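3-hydroxy-3-methylglutaryl-CoA lyase (Acinetobacter baumannii, PDB 6NDS) is a TIM-barrel protein of the HMGL-like family, modelled with a zinc ion and coenzyme A bound. Local coordinates at residues V18-P23 with I258-L263; V110-A113 with H117-A120. One frame throughout, in Å; residues are numbered along the deposited sequence.

Both contacts are helix-to-strand joints on one parallel barrel sheet, and both are buried. Contact 1 sets the first strand, 17-20, against helix 260-270, which follows the last strand of the barrel; contact 2 joins strand 106-112 to helix 115-122 just beyond it. Their centres lie about 23 Å apart and their nearest atoms about 10 Å apart, with no touch between them. Contact 1 is the more central, its centre about 8 Å from the centre of the chain, against about 16 Å for contact 2, and its Glu20 side chain is about 11 Å from the zinc ion. Contact 2 lies near coenzyme A, with the His117 side chain about 6 Å from it.

Contact 1. Residues V18-P23 with I258-L263; sequences VQEVSP and ICTEDL
Thr260, in the first turn of helix 260-270, meets Glu20 and Val18 on strand 17-20 of the TIM barrel, so the contact joins the first strand to the helix that follows the last one. One residue earlier, Cys259 is the N-cap of that helix; its SG accepts a weak bond from Asp262 N at 3.6 Å. Thr260 itself uses both its branches. Its hydroxyl donates from OG1 to Glu20 OE1 over 2.8 Å, arriving on the syn side of the carboxylate and 18° off its plane. With OG1 beside the backbone N (chi1 -52°), the methyl CG2 falls anti to that N and packs against Val18 CG1 at 3.8 Å. One turn on, Leu263 reaches its CD2 end-on to Val18 CG2 at 4.1 Å, while Ala240 of the neighbouring strand 237-240 touches both Thr260 and Leu263.

The bend of the Glu20 chain at chi2 (61°) carries its carboxylate to Thr260, although the side chain does not leave the backbone pointing at the helix; its second oxygen turns to the start of helix 22-28. That oxygen, buried with the rest of the group, also accepts from Leu242 N, so several donors fix the carboxylate's rotation. Ser22 N and Ser22 OG grip Glu20 OE2 from opposite faces of the plane, the hydroxyl on the anti side at 2.6 Å.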
loop_
_atom_site.group_PDB
_atom_site.type_symbol
_atom_site.label_atom_id
_atom_site.label_comp_id
_atom_site.label_asym_id
_atom_site.label_seq_id
_atom_site.Cartn_x
_atom_site.Cartn_y
_atom_site.Cartn_z
ATOM N N VAL A 18 -16.632 6.666 3.744
ATOM C CA VAL A 18 -15.717 5.880 4.572
ATOM C C VAL A 18 -16.486 5.311 5.760
ATOM O O VAL A 18 -17.146 6.056 6.488
ATOM C CB VAL A 18 -14.539 6.748 5.045
ATOM C CG1 VAL A 18 -13.604 5.924 5.931
ATOM C CG2 VAL A 18 -13.783 7.322 3.848
ATOM N N GLN A 19 -16.410 3.990 5.955
ATOM C CA GLN A 19 -17.142 3.295 7.015
ATOM C C GLN A 19 -16.138 2.618 7.939
ATOM O O GLN A 19 -15.211 1.950 7.473
ATOM C CB GLN A 19 -18.133 2.289 6.405
ATOM C CG GLN A 19 -19.033 2.956 5.332
ATOM C CD GLN A 19 -19.966 2.019 4.589
ATOM O OE1 GLN A 19 -21.049 2.430 4.177
ATOM N NE2 GLN A 19 -19.540 0.773 4.373
ATOM N N GLU A 20 -16.293 2.827 9.248
ATOM C CA GLU A 20 -15.253 2.471 10.210
ATOM C C GLU A 20 -15.561 1.121 10.846
ATOM O O GLU A 20 -16.684 0.896 11.318
ATOM C CB GLU A 20 -15.134 3.559 11.284
ATOM C CG GLU A 20 -14.130 3.234 12.413
ATOM C CD GLU A 20 -12.698 3.054 11.920
ATOM O OE1 GLU A 20 -12.259 3.791 10.999
ATOM O OE2 GLU A 20 -12.003 2.156 12.450
ATOM N N VAL A 21 -14.573 0.213 10.839
ATOM C CA VAL A 21 -14.793 -1.126 11.400
ATOM C C VAL A 21 -13.757 -1.518 12.453
ATOM O O VAL A 21 -13.714 -2.683 12.874
ATOM C CB VAL A 21 -14.846 -2.199 10.289
ATOM C CG1 VAL A 21 -15.944 -1.869 9.251
ATOM C CG2 VAL A 21 -13.476 -2.378 9.609
ATOM N N SER A 22 -12.919 -0.587 12.914
ATOM C CA SER A 22 -11.924 -1.000 13.903
ATOM C C SER A 22 -12.513 -1.576 15.195
ATOM O O SER A 22 -11.858 -2.464 15.765
ATOM C CB SER A 22 -10.948 0.136 14.258
ATOM O OG SER A 22 -11.607 1.203 14.875
ATOM N N PRO A 23 -13.671 -1.151 15.708
ATOM C CA PRO A 23 -14.151 -1.749 16.962
ATOM C C PRO A 23 -14.546 -3.194 16.819
ATOM O O PRO A 23 -14.677 -3.876 17.839
ATOM C CB PRO A 23 -15.360 -0.883 17.339
ATOM C CG PRO A 23 -15.127 0.441 16.608
ATOM C CD PRO A 23 -14.519 -0.011 15.305
ATOM N N ILE A 258 -7.693 -2.246 5.393
ATOM C CA ILE A 258 -7.079 -1.004 4.945
ATOM C C ILE A 258 -7.188 0.035 6.053
ATOM O O ILE A 258 -8.172 0.095 6.807
ATOM C CB ILE A 258 -7.686 -0.490 3.632
ATOM C CG1 ILE A 258 -9.188 -0.311 3.748
ATOM C CG2 ILE A 258 -7.328 -1.428 2.469
ATOM C CD1 ILE A 258 -9.771 0.537 2.606
ATOM N N CYS A 259 -6.145 0.845 6.173
ATOM C CA CYS A 259 -6.048 1.834 7.234
ATOM C C CYS A 259 -6.911 3.057 6.931
ATOM O O CYS A 259 -6.746 3.697 5.889
ATOM C CB CYS A 259 -4.584 2.234 7.372
ATOM S SG CYS A 259 -4.291 3.593 8.488
ATOM N N THR A 260 -7.804 3.410 7.861
ATOM C CA THR A 260 -8.747 4.500 7.609
ATOM C C THR A 260 -8.028 5.802 7.289
ATOM O O THR A 260 -8.383 6.491 6.330
ATOM C CB THR A 260 -9.675 4.694 8.812
ATOM O OG1 THR A 260 -10.248 3.433 9.152
ATOM C CG2 THR A 260 -10.817 5.648 8.455
ATOM N N GLU A 261 -7.027 6.176 8.091
ATOM C CA GLU A 261 -6.411 7.473 7.831
ATOM C C GLU A 261 -5.566 7.447 6.554
ATOM O O GLU A 261 -5.441 8.475 5.882
ATOM C CB GLU A 261 -5.601 7.940 9.046
ATOM C CG GLU A 261 -4.468 7.031 9.465
ATOM C CD GLU A 261 -4.854 5.994 10.518
ATOM O OE1 GLU A 261 -6.048 5.656 10.676
ATOM O OE2 GLU A 261 -3.930 5.488 11.174
ATOM N N ASP A 262 -5.014 6.290 6.177
ATOM C CA ASP A 262 -4.332 6.208 4.888
ATOM C C ASP A 262 -5.330 6.325 3.733
ATOM O O ASP A 262 -5.037 6.973 2.723
ATOM C CB ASP A 262 -3.524 4.904 4.782
ATOM C CG ASP A 262 -2.375 4.817 5.801
ATOM O OD1 ASP A 262 -2.168 5.775 6.576
ATOM O OD2 ASP A 262 -1.671 3.774 5.830
ATOM N N LEU A 263 -6.515 5.715 3.868
ATOM C CA LEU A 263 -7.563 5.871 2.852
ATOM C C LEU A 263 -8.027 7.319 2.741
ATOM O O LEU A 263 -8.135 7.872 1.636
ATOM C CB LEU A 263 -8.745 4.956 3.186
ATOM C CG LEU A 263 -10.039 5.216 2.404
ATOM C CD1 LEU A 263 -9.821 4.960 0.922
ATOM C CD2 LEU A 263 -11.167 4.322 2.956
#

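Contact 2. Residues V110-A113 with H117-A120; sequences VLSA and HNLA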
loop_
_atom_site.group_PDB
_atom_site.type_symbol
_atom_site.label_atom_id
_atom_site.label_comp_id
_atom_site.label_asym_id
_atom_site.label_seq_id
_atom_site.Cartn_x
_atom_site.Cartn_y
_atom_site.Cartn_z
ATOM N N VAL A 110 -23.319 -12.213 7.769
ATOM C CA VAL A 110 -22.071 -12.607 7.120
ATOM C C VAL A 110 -22.062 -14.103 6.827
ATOM O O VAL A 110 -22.327 -14.919 7.714
ATOM C CB VAL A 110 -20.844 -12.237 7.976
ATOM C CG1 VAL A 110 -19.551 -12.708 7.286
ATOM C CG2 VAL A 110 -20.790 -10.736 8.223
ATOM N N LEU A 111 -21.721 -14.457 5.590
ATOM C CA LEU A 111 -21.295 -15.811 5.256
ATOM C C LEU A 111 -20.155 -15.705 4.246
ATOM O O LEU A 111 -19.892 -14.633 3.692
ATOM C CB LEU A 111 -22.457 -16.671 4.728
ATOM C CG LEU A 111 -22.719 -16.715 3.223
ATOM C CD1 LEU A 111 -23.754 -17.805 2.914
ATOM C CD2 LEU A 111 -23.168 -15.363 2.679
ATOM N N SER A 112 -19.441 -16.813 4.034
ATOM C CA SER A 112 -18.327 -16.849 3.088
ATOM C C SER A 112 -18.732 -17.531 1.788
ATOM O O SER A 112 -19.495 -18.497 1.796
ATOM C CB SER A 112 -17.123 -17.580 3.693
ATOM O OG SER A 112 -16.727 -16.965 4.910
ATOM N N ALA A 113 -18.207 -17.030 0.659
ATOM C CA ALA A 113 -18.424 -17.712 -0.613
ATOM C C ALA A 113 -17.720 -19.061 -0.657
ATOM O O ALA A 113 -18.100 -19.929 -1.450
ATOM C CB ALA A 113 -17.934 -16.842 -1.777
ATOM N N HIS A 117 -14.223 -22.045 4.164
ATOM C CA HIS A 117 -14.093 -20.936 5.097
ATOM C C HIS A 117 -15.366 -20.738 5.918
ATOM O O HIS A 117 -15.293 -20.401 7.104
ATOM C CB HIS A 117 -13.729 -19.657 4.343
ATOM C CG HIS A 117 -13.372 -18.514 5.236
ATOM N ND1 HIS A 117 -14.283 -17.551 5.611
ATOM C CD2 HIS A 117 -12.202 -18.181 5.831
ATOM C CE1 HIS A 117 -13.692 -16.676 6.405
ATOM N NE2 HIS A 117 -12.428 -17.031 6.550
ATOM N N ASN A 118 -16.543 -20.921 5.309
ATOM C CA ASN A 118 -17.772 -20.780 6.085
ATOM C C ASN A 118 -17.845 -21.827 7.190
ATOM O O ASN A 118 -18.274 -21.529 8.312
ATOM C CB ASN A 118 -19.002 -20.877 5.179
ATOM C CG ASN A 118 -20.173 -20.070 5.718
ATOM O OD1 ASN A 118 -20.110 -18.838 5.792
ATOM N ND2 ASN A 118 -21.235 -20.757 6.121
ATOM N N LEU A 119 -17.436 -23.058 6.893
ATOM C CA LEU A 119 -17.403 -24.087 7.931
ATOM C C LEU A 119 -16.367 -23.759 9.004
ATOM O O LEU A 119 -16.626 -23.943 10.198
ATOM C CB LEU A 119 -17.124 -25.452 7.305
ATOM C CG LEU A 119 -18.265 -26.073 6.496
ATOM C CD1 LEU A 119 -17.748 -27.203 5.618
ATOM C CD2 LEU A 119 -19.363 -26.579 7.435
ATOM N N ALA A 120 -15.194 -23.260 8.606
ATOM C CA ALA A 120 -14.161 -22.946 9.592
ATOM C C ALA A 120 -14.568 -21.787 10.494
ATOM O O ALA A 120 -14.220 -21.772 11.680
ATOM C CB ALA A 120 -12.846 -22.610 8.890
HETATM O O HOH W 1 -18.186 -17.079 7.164
#
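This is a polar joint between the end of a barrel strand and the short helix that follows it: strand 106-112 of the TIM barrel leads into helix 115-122, and Ser112 takes hold of His117 and Asn118 in that helix. With three residues between the segments, the bonds tie a tight strand-to-helix turn, and the contact is buried.

Asn118 is bonded to the strand backbone. Its OD1 accepts from Ser112 N at 2.8 Å in a nearly straight bond (165° at the hydrogen), though the donor comes in 34° off the carbonyl plane. Asn118 OD1 also lies 3.3 Å from Leu111 CA, with CB of that leucine hardly farther off. On the other end of the amide, ND2 gives its hydrogens to Met124 O and Ser129 OG, so both ends of the group are engaged and its rotation is fixed.

The serine hydroxyl serves two partners. A water bridges Ser112 and Asn118, donating to Asn118 OD1 at 2.9 Å and lying 2.7 Å from Ser112 OG, which closes a ring through Ser112 N. With chi1 at -57°, OG stands beside its own backbone N, near this water, and still reaches the imidazole. The ring of His117 also touches Thr152 and Ala251; its side chain stands about 4 Å from a citric acid, probably from the crystallisation liquor, and about 6 Å from coenzyme A. A hydrogen bond of 2.6 Å joins Ser112 OG to His117 ND1, met at the ring edge and in its plane.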